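Local coordinates for SnoaL-like domain-containing protein (Xanthomonas campestris pv. campestris, PDB 3G8Z) that is of unknown function but adopts the cystatin-like fold of SnoaL-like polyketide cyclases, whose cone-shaped barrel usually encloses a small-molecule pocket, at residues G107-V112 against D143-R148; G82-S87 against L103-Q108; D48-Q53 against T62-A67; G42-P47 against G127-V132. All blocks are in the same frame, centred on the assembly; numbering follows the deposited sequence. Where two conformers were deposited one is given.

Contact 1: G107-V112 against D143-R148; sequences GQANGV and DAFWGR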
loop_
_atom_site.group_PDB
_atom_site.type_symbol
_atom_site.label_atom_id
_atom_site.label_comp_id
_atom_site.label_asym_id
_atom_site.label_seq_id
_atom_site.Cartn_x
_atom_site.Cartn_y
_atom_site.Cartn_z
ATOM N N GLY A 107 -20.204 -3.839 2.130
ATOM C CA GLY A 107 -21.278 -3.351 1.342
ATOM C C GLY A 107 -22.215 -4.492 1.030
ATOM O O GLY A 107 -21.892 -5.653 1.213
ATOM N N GLN A 108 -23.375 -4.144 0.516
ATOM C CA GLN A 108 -24.341 -5.148 0.153
ATOM C C GLN A 108 -25.063 -4.587 -1.034
ATOM O O GLN A 108 -25.830 -3.626 -0.885
ATOM C CB GLN A 108 -25.276 -5.388 1.326
ATOM C CG GLN A 108 -26.415 -6.366 1.036
ATOM C CD GLN A 108 -25.902 -7.746 0.724
ATOM O OE1 GLN A 108 -25.186 -8.350 1.526
ATOM N NE2 GLN A 108 -26.295 -8.277 -0.446
ATOM N N ALA A 109 -24.782 -5.151 -2.202
ATOM C CA ALA A 109 -25.385 -4.718 -3.464
ATOM C C ALA A 109 -25.175 -5.748 -4.590
ATOM O O ALA A 109 -24.255 -6.570 -4.549
ATOM C CB ALA A 109 -24.812 -3.379 -3.866
ATOM N N ASN A 110 -26.031 -5.686 -5.608
ATOM C CA ASN A 110 -25.968 -6.625 -6.743
ATOM C C ASN A 110 -25.929 -8.087 -6.303
ATOM O O ASN A 110 -25.389 -8.945 -6.995
ATOM C CB ASN A 110 -24.797 -6.322 -7.662
ATOM C CG ASN A 110 -24.966 -5.009 -8.385
ATOM O OD1 ASN A 110 -26.073 -4.438 -8.409
ATOM N ND2 ASN A 110 -23.872 -4.502 -8.972
ATOM N N GLY A 111 -26.558 -8.362 -5.169
ATOM C CA GLY A 111 -26.637 -9.713 -4.648
ATOM C C GLY A 111 -25.346 -10.140 -3.978
ATOM O O GLY A 111 -25.199 -11.290 -3.618
ATOM N N VAL A 112 -24.408 -9.214 -3.816
ATOM C CA VAL A 112 -23.109 -9.525 -3.221
ATOM C C VAL A 112 -22.916 -8.898 -1.839
ATOM O O VAL A 112 -23.049 -7.690 -1.683
ATOM C CB VAL A 112 -21.935 -9.036 -4.109
ATOM C CG1 VAL A 112 -20.581 -9.405 -3.462
ATOM C CG2 VAL A 112 -22.066 -9.608 -5.511
ATOM N N ASP A 143 -15.403 -7.090 -7.903
ATOM C CA ASP A 143 -15.837 -6.972 -9.284
ATOM C C ASP A 143 -17.330 -7.289 -9.416
ATOM O O ASP A 143 -18.054 -6.605 -10.134
ATOM C CB ASP A 143 -15.083 -7.937 -10.179
ATOM C CG ASP A 143 -13.671 -7.503 -10.497
ATOM O OD1 ASP A 143 -13.265 -6.377 -10.180
ATOM O OD2 ASP A 143 -12.952 -8.332 -11.093
ATOM N N ALA A 144 -17.774 -8.338 -8.738
ATOM C CA ALA A 144 -19.180 -8.744 -8.799
ATOM C C ALA A 144 -20.061 -7.696 -8.109
ATOM O O ALA A 144 -21.164 -7.389 -8.572
ATOM C CB ALA A 144 -19.377 -10.108 -8.167
ATOM N N PHE A 145 -19.564 -7.153 -7.001
ATOM C CA PHE A 145 -20.282 -6.138 -6.248
ATOM C C PHE A 145 -20.634 -4.939 -7.144
ATOM O O PHE A 145 -21.788 -4.465 -7.184
ATOM C CB PHE A 145 -19.418 -5.710 -5.060
ATOM C CG PHE A 145 -20.016 -4.629 -4.193
ATOM C CD1 PHE A 145 -20.951 -4.935 -3.217
ATOM C CD2 PHE A 145 -19.586 -3.308 -4.299
ATOM C CE1 PHE A 145 -21.473 -3.956 -2.405
ATOM C CE2 PHE A 145 -20.119 -2.327 -3.494
ATOM C CZ PHE A 145 -21.077 -2.657 -2.540
ATOM N N TRP A 146 -19.645 -4.424 -7.847
ATOM C CA TRP A 146 -19.847 -3.218 -8.628
ATOM C C TRP A 146 -20.588 -3.530 -9.896
ATOM O O TRP A 146 -21.398 -2.743 -10.369
ATOM C CB TRP A 146 -18.510 -2.534 -8.925
ATOM C CG TRP A 146 -17.855 -1.924 -7.698
ATOM C CD1 TRP A 146 -16.609 -2.195 -7.213
ATOM C CD2 TRP A 146 -18.397 -0.914 -6.841
ATOM N NE1 TRP A 146 -16.360 -1.451 -6.108
ATOM C CE2 TRP A 146 -17.434 -0.640 -5.865
ATOM C CE3 TRP A 146 -19.612 -0.234 -6.788
ATOM C CZ2 TRP A 146 -17.646 0.270 -4.853
ATOM C CZ3 TRP A 146 -19.803 0.683 -5.777
ATOM C CH2 TRP A 146 -18.831 0.926 -4.835
ATOM N N GLY A 147 -20.286 -4.682 -10.464
ATOM C CA GLY A 147 -20.962 -5.147 -11.633
ATOM C C GLY A 147 -20.490 -4.509 -12.905
ATOM O O GLY A 147 -19.578 -3.685 -12.942
ATOM N N ARG A 148 -21.146 -4.940 -13.966
ATOM C CA ARG A 148 -20.983 -4.360 -15.275
ATOM C C ARG A 148 -22.171 -3.462 -15.529
ATOM O O ARG A 148 -22.055 -2.560 -16.355
ATOM C CB ARG A 148 -20.974 -5.467 -16.322
ATOM C CG ARG A 148 -19.916 -6.504 -16.110
ATOM C CD ARG A 148 -18.566 -5.946 -16.489
ATOM N NE ARG A 148 -17.811 -6.885 -17.309
ATOM C CZ ARG A 148 -18.102 -7.199 -18.571
ATOM N NH1 ARG A 148 -19.145 -6.659 -19.194
ATOM N NH2 ARG A 148 -17.347 -8.066 -19.216
ATOM O OXT ARG A 148 -23.273 -3.650 -14.957
HETATM O O HOH W 1 -24.273 -2.962 -11.367
#
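Phe145 pushes the far edge of its ring against the strand end at Gly107-Ala109, where CE1 lies 3.5 Å from the backbone N of Gln108. With CG anti to the backbone N (chi1 179°), the ring leaves the helix on the side of the strand. Gln108 N and Val112 O both sit at the ring edge, near its plane, and the methyl of Ala109 touches CE1 at 3.7 Å. At Gly107 the ring packs directly on the backbone, with Phe145 CZ 3.9 Å from Gly107 CA.

The segment 107-112 is the tip of a beta hairpin: a type I' turn from Ala109 to Val112 joins strand 98-109 to strand 112-125, closed by Val112 N to Ala109 O at 2.7 Å. In this cystatin-like fold the C-terminal helix 139-146 packs its last turn against that tip. Val112 lays CG2 against the CB of Ala144 (3.8 Å), while CG1 turns to the CB of Phe145.

On the other flank Asn110 hangs its amide over the helix end. Its ND2 comes within 2.7 Å of Phe145 O, and a water accepts from ND2 and donates to Trp146 O, a carbonyl that also receives Gln58 NE2. Gly147, with positive phi, is where the chain leaves the helix, beside this amide.

Contact 2: G82-S87 against L103-Q108; sequences GTFAIS and LEFSGQ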
loop_
_atom_site.group_PDB
_atom_site.type_symbol
_atom_site.label_atom_id
_atom_site.label_comp_id
_atom_site.label_asym_id
_atom_site.label_seq_id
_atom_site.Cartn_x
_atom_site.Cartn_y
_atom_site.Cartn_z
ATOM N N GLY A 82 -25.916 3.043 -1.478
ATOM C CA GLY A 82 -25.285 3.758 -0.386
ATOM C C GLY A 82 -24.596 2.902 0.653
ATOM O O GLY A 82 -24.242 3.399 1.739
ATOM N N THR A 83 -24.396 1.624 0.363
ATOM C CA THR A 83 -23.880 0.707 1.386
ATOM C C THR A 83 -22.370 0.497 1.326
ATOM O O THR A 83 -21.785 -0.031 2.275
ATOM C CB THR A 83 -24.543 -0.693 1.290
ATOM O OG1 THR A 83 -24.104 -1.353 0.084
ATOM C CG2 THR A 83 -26.064 -0.562 1.318
ATOM N N PHE A 84 -21.721 0.867 0.227
ATOM C CA PHE A 84 -20.275 0.701 0.188
ATOM C C PHE A 84 -19.620 1.557 1.247
ATOM O O PHE A 84 -19.877 2.757 1.331
ATOM C CB PHE A 84 -19.674 1.021 -1.164
ATOM C CG PHE A 84 -18.194 0.846 -1.188
ATOM C CD1 PHE A 84 -17.646 -0.413 -1.330
ATOM C CD2 PHE A 84 -17.361 1.915 -0.996
ATOM C CE1 PHE A 84 -16.279 -0.595 -1.323
ATOM C CE2 PHE A 84 -15.974 1.727 -0.986
ATOM C CZ PHE A 84 -15.455 0.465 -1.141
ATOM N N ALA A 85 -18.788 0.928 2.072
ATOM C CA ALA A 85 -18.212 1.603 3.224
ATOM C C ALA A 85 -16.823 1.101 3.581
ATOM O O ALA A 85 -16.486 -0.072 3.396
ATOM C CB ALA A 85 -19.122 1.457 4.408
ATOM N N ILE A 86 -16.018 2.028 4.083
ATOM C CA ILE A 86 -14.814 1.672 4.798
ATOM C C ILE A 86 -15.270 1.412 6.220
ATOM O O ILE A 86 -15.485 2.345 7.009
ATOM C CB ILE A 86 -13.763 2.784 4.722
ATOM C CG1 ILE A 86 -13.403 3.052 3.258
ATOM C CG2 ILE A 86 -12.529 2.388 5.509
ATOM C CD1 ILE A 86 -12.368 4.163 3.037
ATOM N N SER A 87 -15.472 0.138 6.533
ATOM C CA SER A 87 -16.071 -0.248 7.799
ATOM C C SER A 87 -15.086 -0.144 8.946
ATOM O O SER A 87 -15.492 -0.004 10.110
ATOM C CB SER A 87 -16.661 -1.668 7.706
ATOM O OG SER A 87 -15.797 -2.543 7.016
ATOM N N LEU A 103 -7.287 -1.213 5.784
ATOM C CA LEU A 103 -8.674 -1.050 6.117
ATOM C C LEU A 103 -9.503 -2.256 5.760
ATOM O O LEU A 103 -9.011 -3.253 5.198
ATOM C CB LEU A 103 -9.222 0.225 5.461
ATOM C CG LEU A 103 -8.964 0.415 3.980
ATOM C CD1 LEU A 103 -9.897 -0.518 3.199
ATOM C CD2 LEU A 103 -9.114 1.902 3.567
ATOM N N GLU A 104 -10.758 -2.184 6.169
ATOM C CA GLU A 104 -11.763 -3.146 5.791
ATOM C C GLU A 104 -12.871 -2.411 5.072
ATOM O O GLU A 104 -13.293 -1.324 5.493
ATOM C CB GLU A 104 -12.351 -3.831 7.024
ATOM C CG GLU A 104 -13.335 -4.933 6.677
ATOM C CD GLU A 104 -14.194 -5.356 7.842
ATOM O OE1 GLU A 104 -14.938 -4.496 8.402
ATOM O OE2 GLU A 104 -14.134 -6.562 8.178
ATOM N N PHE A 105 -13.355 -2.977 3.977
ATOM C CA PHE A 105 -14.536 -2.398 3.399
ATOM C C PHE A 105 -15.631 -3.425 3.242
ATOM O O PHE A 105 -15.381 -4.633 3.266
ATOM C CB PHE A 105 -14.217 -1.613 2.130
ATOM C CG PHE A 105 -13.628 -2.416 1.051
ATOM C CD1 PHE A 105 -14.435 -3.048 0.136
ATOM C CD2 PHE A 105 -12.246 -2.513 0.916
ATOM C CE1 PHE A 105 -13.886 -3.803 -0.907
ATOM C CE2 PHE A 105 -11.684 -3.264 -0.100
ATOM C CZ PHE A 105 -12.503 -3.921 -1.022
ATOM N N SER A 106 -16.859 -2.922 3.173
ATOM C CA SER A 106 -18.023 -3.760 3.151
ATOM C C SER A 106 -19.135 -3.091 2.351
ATOM O O SER A 106 -19.026 -1.950 1.917
ATOM C CB SER A 106 -18.476 -4.019 4.589
ATOM O OG SER A 106 -18.761 -2.791 5.203
ATOM N N GLY A 107 -20.204 -3.839 2.130
ATOM C CA GLY A 107 -21.278 -3.351 1.342
ATOM C C GLY A 107 -22.215 -4.492 1.030
ATOM O O GLY A 107 -21.892 -5.653 1.213
ATOM N N GLN A 108 -23.375 -4.144 0.516
ATOM C CA GLN A 108 -24.341 -5.148 0.153
ATOM C C GLN A 108 -25.063 -4.587 -1.034
ATOM O O GLN A 108 -25.830 -3.626 -0.885
ATOM C CB GLN A 108 -25.276 -5.388 1.326
ATOM C CG GLN A 108 -26.415 -6.366 1.036
ATOM C CD GLN A 108 -25.902 -7.746 0.724
ATOM O OE1 GLN A 108 -25.186 -8.350 1.526
ATOM N NE2 GLN A 108 -26.295 -8.277 -0.446
HETATM O O HOH W 2 -21.145 -1.435 4.420
#
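The rings of Phe84 and Phe105 meet obliquely, their planes at 46° and centroids 5.5 Å apart, with Phe84 CE1 resting 3.4 Å from Phe105 CD1. At the edge of the Phe105 ring, in its plane, lies CD1 of Leu103, and the Phe84 ring goes on to meet Trp146 and Phe145 of the C-terminal helix. Phe84 gets there because its CG stands anti to the backbone N (chi1 -180°), which brings the ring alongside Phe105 although CB points away from that strand.

These residues belong to the open end of the beta hairpin formed by strands 85-95 and 98-109, at one border of the curved sheet of the cystatin-like fold. Ala85 and Ser106 form an antiparallel hydrogen-bonded pair, tied by Ala85 N to Ser106 O and Ser106 N to Ala85 O, both 2.9 Å. Ile86 and Phe105 follow as a non-hydrogen-bonded pair. On their face Ile86 sets CG2 across the CB of Leu103, and the same side chain also packs on Ile30 and Ile33 of helix 22-35.

Before the strand proper, Thr83 takes over the pairing with its hydroxyl: Gln108 N donates almost straight to OG1 (2.9 Å), and OG1 is also bonded to Ser80 O. A water links Thr83 O to the hydroxyl of Ser106. Farther along, the bond from Ser87 N to Glu104 O is weak, but Ser87 OG donates to Glu104 OE1 at 2.5 Å, approaching on the anti side of the carboxylate and 26° out of its plane.

Contact 3: D48-Q53 against T62-A67; sequences DVIWHQ and THRGMA. With GOL (glycerol), chain D.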
loop_
_atom_site.group_PDB
_atom_site.type_symbol
_atom_site.label_atom_id
_atom_site.label_comp_id
_atom_site.label_asym_id
_atom_site.label_seq_id
_atom_site.Cartn_x
_atom_site.Cartn_y
_atom_site.Cartn_z
ATOM N N ASP A 48 -7.300 17.801 -10.074
ATOM C CA ASP A 48 -6.611 17.015 -11.089
ATOM C C ASP A 48 -6.249 15.610 -10.607
ATOM O O ASP A 48 -5.318 15.000 -11.123
ATOM C CB ASP A 48 -5.335 17.740 -11.506
ATOM C CG ASP A 48 -5.611 19.114 -12.076
ATOM O OD1 ASP A 48 -6.739 19.353 -12.572
ATOM O OD2 ASP A 48 -4.682 19.952 -12.050
ATOM N N VAL A 49 -6.996 15.098 -9.636
ATOM C CA VAL A 49 -6.685 13.808 -9.011
ATOM C C VAL A 49 -6.601 12.676 -10.043
ATOM O O VAL A 49 -7.434 12.571 -10.955
ATOM C CB VAL A 49 -7.739 13.420 -7.924
ATOM C CG1 VAL A 49 -9.117 13.242 -8.554
ATOM C CG2 VAL A 49 -7.323 12.127 -7.139
ATOM N N ILE A 50 -5.578 11.844 -9.912
ATOM C CA ILE A 50 -5.466 10.620 -10.700
ATOM C C ILE A 50 -5.922 9.463 -9.827
ATOM O O ILE A 50 -5.354 9.209 -8.784
ATOM C CB ILE A 50 -4.019 10.343 -11.136
ATOM C CG1 ILE A 50 -3.461 11.511 -11.957
ATOM C CG2 ILE A 50 -3.961 9.047 -11.940
ATOM C CD1 ILE A 50 -1.929 11.487 -12.092
ATOM N N TRP A 51 -6.974 8.778 -10.249
ATOM C CA TRP A 51 -7.619 7.770 -9.407
ATOM C C TRP A 51 -7.553 6.389 -10.070
ATOM O O TRP A 51 -8.148 6.185 -11.137
ATOM C CB TRP A 51 -9.070 8.194 -9.210
ATOM C CG TRP A 51 -9.852 7.340 -8.307
ATOM C CD1 TRP A 51 -10.306 6.081 -8.559
ATOM C CD2 TRP A 51 -10.303 7.677 -6.996
ATOM N NE1 TRP A 51 -11.007 5.601 -7.476
ATOM C CE2 TRP A 51 -11.022 6.567 -6.503
ATOM C CE3 TRP A 51 -10.183 8.813 -6.195
ATOM C CZ2 TRP A 51 -11.628 6.571 -5.245
ATOM C CZ3 TRP A 51 -10.788 8.807 -4.947
ATOM C CH2 TRP A 51 -11.490 7.698 -4.485
ATOM N N HIS A 52 -6.806 5.461 -9.472
ATOM C CA HIS A 52 -6.643 4.110 -10.041
ATOM C C HIS A 52 -7.547 3.098 -9.324
ATOM O O HIS A 52 -7.325 2.762 -8.157
ATOM C CB HIS A 52 -5.198 3.612 -9.941
ATOM C CG HIS A 52 -4.167 4.584 -10.427
ATOM N ND1 HIS A 52 -3.864 4.741 -11.760
ATOM C CD2 HIS A 52 -3.318 5.390 -9.751
ATOM C CE1 HIS A 52 -2.898 5.637 -11.889
ATOM N NE2 HIS A 52 -2.526 6.024 -10.678
ATOM N N GLN A 53 -8.565 2.622 -10.019
ATOM C CA GLN A 53 -9.501 1.676 -9.451
ATOM C C GLN A 53 -9.227 0.318 -10.078
ATOM O O GLN A 53 -9.326 0.160 -11.306
ATOM C CB GLN A 53 -10.925 2.143 -9.759
ATOM C CG GLN A 53 -12.035 1.323 -9.097
ATOM C CD GLN A 53 -12.356 1.740 -7.667
ATOM O OE1 GLN A 53 -12.379 2.928 -7.337
ATOM N NE2 GLN A 53 -12.612 0.759 -6.816
ATOM N N THR A 62 -8.153 3.811 -14.714
ATOM C CA THR A 62 -7.603 5.050 -14.195
ATOM C C THR A 62 -8.471 6.211 -14.643
ATOM O O THR A 62 -8.808 6.337 -15.820
ATOM C CB THR A 62 -6.142 5.240 -14.628
ATOM O OG1 THR A 62 -5.368 4.173 -14.075
ATOM C CG2 THR A 62 -5.594 6.548 -14.099
ATOM N N HIS A 63 -8.860 7.037 -13.690
ATOM C CA HIS A 63 -9.715 8.175 -13.954
ATOM C C HIS A 63 -8.966 9.426 -13.544
ATOM O O HIS A 63 -8.251 9.410 -12.559
ATOM C CB HIS A 63 -10.991 8.024 -13.153
ATOM C CG HIS A 63 -11.589 6.664 -13.281
ATOM N ND1 HIS A 63 -12.272 6.262 -14.410
ATOM C CD2 HIS A 63 -11.573 5.599 -12.447
ATOM C CE1 HIS A 63 -12.670 5.009 -14.252
ATOM N NE2 HIS A 63 -12.258 4.585 -13.069
ATOM N N ARG A 64 -9.151 10.506 -14.289
ATOM C CA ARG A 64 -8.409 11.731 -14.046
ATOM C C ARG A 64 -9.345 12.922 -13.927
ATOM O O ARG A 64 -10.199 13.145 -14.787
ATOM C CB ARG A 64 -7.426 11.977 -15.184
ATOM C CG ARG A 64 -6.600 13.238 -15.026
ATOM C CD ARG A 64 -5.377 12.982 -14.206
ATOM N NE ARG A 64 -4.424 14.089 -14.237
ATOM C CZ ARG A 64 -3.191 14.021 -14.735
ATOM N NH1 ARG A 64 -2.727 12.902 -15.282
ATOM N NH2 ARG A 64 -2.409 15.090 -14.688
ATOM N N GLY A 65 -9.167 13.694 -12.862
ATOM C CA GLY A 65 -9.954 14.874 -12.640
ATOM C C GLY A 65 -11.207 14.613 -11.842
ATOM O O GLY A 65 -11.881 13.617 -12.058
HETATM N N MSE A 66 -11.501 15.521 -10.919
HETATM C CA MSE A 66 -12.731 15.467 -10.129
HETATM C C MSE A 66 -13.974 15.606 -10.996
HETATM O O MSE A 66 -15.054 15.173 -10.588
HETATM C CB MSE A 66 -12.729 16.541 -9.045
HETATM C CG MSE A 66 -11.914 16.167 -7.838
HETATM SE SE MSE A 66 -12.591 14.572 -6.930
HETATM C CE MSE A 66 -14.318 15.248 -6.413
ATOM N N ALA A 67 -13.834 16.178 -12.196
ATOM C CA ALA A 67 -14.967 16.253 -13.123
ATOM C C ALA A 67 -15.470 14.862 -13.439
ATOM O O ALA A 67 -16.660 14.669 -13.675
ATOM C CB ALA A 67 -14.595 17.002 -14.415
HETATM C C1 GOL D . -6.492 0.013 -13.520
HETATM O O1 GOL D . -7.450 -0.942 -13.113
HETATM C C2 GOL D . -5.344 0.053 -12.524
HETATM O O2 GOL D . -4.496 1.134 -12.819
HETATM C C3 GOL D . -5.868 0.204 -11.101
HETATM O O3 GOL D . -4.776 0.422 -10.235
#
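Backbone bonds join Trp51 and His63 as the hydrogen-bonded pair of an antiparallel beta hairpin, strands 49-53 and 61-64, which forms one border of the cystatin-like sheet. Trp51 N gives to His63 O at 2.7 Å, and His63 N returns the bond to Trp51 O. Two residues on, Gly65 N donates to Val49 O (2.8 Å), so the pairing runs right up to the N-cap of helix 66-79, where Gly65 has positive phi.

Van der Waals contacts flank the strands. On the face of Ile50, Thr62 and Arg64, in the arginine conformer given, one of two, the CD1 of Ile50 lies over one face of the guanidinium, offset toward its rim, while CG1 touches Arg64 CD. Ile50 CG2 meets the methyl of Thr62 at 3.7 Å. On the opposite face Trp51 and His63 meet through CD1 and CD2, 4.1 Å apart. Val49 CG1 packs on the selenium of Met66, a selenomethionine.

Polar side chains gather at the C-terminal end of strand 49-53. His52 and Thr62 lie side by side, and Thr62 OG1 meets His52 ND1 in the ring plane at 2.8 Å; NE2 of the same ring is bonded to Glu131, so both nitrogens are held and the ring's rotation is fixed. A glycerol bonds through O1 to Gln53 O and also reaches Ser95 of the second subunit. Trp51 NE1 donates to Gln53 OE1 at 177°, with the oxygen in the indole plane.

Contact 4: G42-P47 against G127-V132; sequences GSIISP and GKIVEV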
loop_
_atom_site.group_PDB
_atom_site.type_symbol
_atom_site.label_atom_id
_atom_site.label_comp_id
_atom_site.label_asym_id
_atom_site.label_seq_id
_atom_site.Cartn_x
_atom_site.Cartn_y
_atom_site.Cartn_z
ATOM N N GLY A 42 -14.708 16.960 -1.630
ATOM C CA GLY A 42 -14.641 17.830 -2.805
ATOM C C GLY A 42 -13.560 18.873 -2.707
ATOM O O GLY A 42 -13.177 19.477 -3.708
ATOM N N SER A 43 -13.078 19.094 -1.490
ATOM C CA SER A 43 -12.113 20.136 -1.209
ATOM C C SER A 43 -10.710 19.601 -1.026
ATOM O O SER A 43 -9.758 20.241 -1.437
ATOM C CB SER A 43 -12.487 20.867 0.078
ATOM O OG SER A 43 -13.871 21.173 0.117
ATOM N N ILE A 44 -10.570 18.454 -0.369
ATOM C CA ILE A 44 -9.236 17.942 -0.072
ATOM C C ILE A 44 -8.697 17.015 -1.162
ATOM O O ILE A 44 -7.521 16.681 -1.138
ATOM C CB ILE A 44 -9.147 17.215 1.289
ATOM C CG1 ILE A 44 -9.972 15.942 1.277
ATOM C CG2 ILE A 44 -9.562 18.134 2.442
ATOM C CD1 ILE A 44 -9.635 15.040 2.437
ATOM N N ILE A 45 -9.544 16.599 -2.102
ATOM C CA ILE A 45 -9.066 15.840 -3.254
ATOM C C ILE A 45 -8.722 16.837 -4.367
ATOM O O ILE A 45 -9.535 17.705 -4.697
ATOM C CB ILE A 45 -10.098 14.859 -3.802
ATOM C CG1 ILE A 45 -10.483 13.803 -2.763
ATOM C CG2 ILE A 45 -9.538 14.184 -5.086
ATOM C CD1 ILE A 45 -11.688 12.946 -3.178
ATOM N N SER A 46 -7.535 16.706 -4.949
ATOM C CA SER A 46 -7.117 17.594 -6.029
ATOM C C SER A 46 -8.132 17.575 -7.155
ATOM O O SER A 46 -8.629 16.504 -7.513
ATOM C CB SER A 46 -5.752 17.170 -6.576
ATOM O OG SER A 46 -5.424 17.898 -7.746
ATOM N N PRO A 47 -8.419 18.754 -7.747
ATOM C CA PRO A 47 -9.213 18.804 -8.963
ATOM C C PRO A 47 -8.618 17.972 -10.094
ATOM O O PRO A 47 -9.353 17.492 -10.960
ATOM C CB PRO A 47 -9.184 20.287 -9.337
ATOM C CG PRO A 47 -8.872 20.980 -8.097
ATOM C CD PRO A 47 -7.992 20.098 -7.325
ATOM N N GLY A 127 -1.228 19.740 0.589
ATOM C CA GLY A 127 -2.456 19.716 1.371
ATOM C C GLY A 127 -3.593 18.999 0.677
ATOM O O GLY A 127 -4.706 18.956 1.189
ATOM N N LYS A 128 -3.308 18.423 -0.483
ATOM C CA LYS A 128 -4.334 17.780 -1.275
ATOM C C LYS A 128 -3.931 16.387 -1.749
ATOM O O LYS A 128 -2.750 16.092 -1.988
ATOM C CB LYS A 128 -4.704 18.661 -2.469
ATOM C CG LYS A 128 -5.313 20.003 -2.051
ATOM C CD LYS A 128 -6.396 20.465 -2.976
ATOM C CE LYS A 128 -6.907 21.848 -2.578
ATOM N NZ LYS A 128 -7.794 21.800 -1.383
ATOM N N ILE A 129 -4.928 15.530 -1.857
ATOM C CA ILE A 129 -4.754 14.201 -2.431
ATOM C C ILE A 129 -4.714 14.287 -3.964
ATOM O O ILE A 129 -5.727 14.605 -4.622
ATOM C CB ILE A 129 -5.897 13.284 -2.001
ATOM C CG1 ILE A 129 -5.831 13.080 -0.485
ATOM C CG2 ILE A 129 -5.819 11.970 -2.713
ATOM C CD1 ILE A 129 -7.142 12.633 0.104
ATOM N N VAL A 130 -3.544 13.998 -4.522
ATOM C CA VAL A 130 -3.301 14.166 -5.958
ATOM C C VAL A 130 -3.380 12.838 -6.698
ATOM O O VAL A 130 -3.612 12.797 -7.913
ATOM C CB VAL A 130 -1.949 14.893 -6.259
ATOM C CG1 VAL A 130 -1.996 16.336 -5.768
ATOM C CG2 VAL A 130 -0.746 14.175 -5.664
ATOM N N GLU A 131 -3.247 11.738 -5.971
ATOM C CA GLU A 131 -3.327 10.439 -6.598
ATOM C C GLU A 131 -3.866 9.422 -5.626
ATOM O O GLU A 131 -3.540 9.450 -4.443
ATOM C CB GLU A 131 -1.956 10.013 -7.113
ATOM C CG GLU A 131 -1.999 8.825 -8.055
ATOM C CD GLU A 131 -0.678 8.539 -8.763
ATOM O OE1 GLU A 131 0.352 9.209 -8.485
ATOM O OE2 GLU A 131 -0.671 7.598 -9.595
ATOM N N VAL A 132 -4.676 8.505 -6.141
ATOM C CA VAL A 132 -5.306 7.474 -5.335
ATOM C C VAL A 132 -5.107 6.139 -6.056
ATOM O O VAL A 132 -5.349 6.053 -7.273
ATOM C CB VAL A 132 -6.812 7.763 -5.161
ATOM C CG1 VAL A 132 -7.529 6.597 -4.493
ATOM C CG2 VAL A 132 -7.037 9.086 -4.351
#
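Ile45 pairs with Ile129 in a short parallel bridge, their CA atoms 4.7 Å apart, just where the chain leaves helix 38-44. Two backbone bonds carry it: Ile129 N to Ile44 O at 2.9 Å, running at 167°, and Ser46 N to Ile129 O at 2.8 Å, the donor tilted 33° from the carbonyl plane.

Lys128 adds a third bond by sending its ammonium to the helix end, where NZ donates to Ser43 O; the modelled 2.5 Å is short and its exact length doubtful. Bends at chi2 and chi4 curl the chain past Ile44 O to reach this carbonyl, and the positive charge beside the C-terminal carbonyls of helix 38-44 is probably favourable with the helix dipole. In the conformer given, Ile44 runs alongside Ile129, CD1 to CD1 4.2 Å. Past the bridge, the CB of Ser46 rests on Val130, 3.9 Å from CG1, while its OG turns to Asp48 N.

In this cystatin-like fold the bridge fastens the end of helix 38-44 to the first residues of strand 128-136. Tyr29 of helix 22-35 covers Ile44, Ile45 and Ile129, strand 112-125 flanks Ile129 through Leu122 and Ile124, and Val130 and Glu131 form a classic beta bulge opposite Arg123.

All four contacts reach one mixed sheet, but they fall into two pairs. Contacts 1 and 2 share Gly107 and Gln108 on strand 98-109, with centres 11 Å apart; Trp146 CZ2 meets Phe84 CD1 at 3.6 Å, so the C-terminal helix and the residue leading into strand 85-95 share aromatic packing. Contacts 3 and 4 lie 10 Å apart, joined where His52 N probably bonds Val132 O (2.7 Å) and where Met66 packs on Ser46. Between contacts 2 and 3 the centres are about 21 Å apart, on opposite sides of the chain's centre. Glycerols, probably from crystallisation, lie beside Ile86, beside Trp51 and at contact 3, the last reaching Ser95 of the second subunit; they may mark pockets.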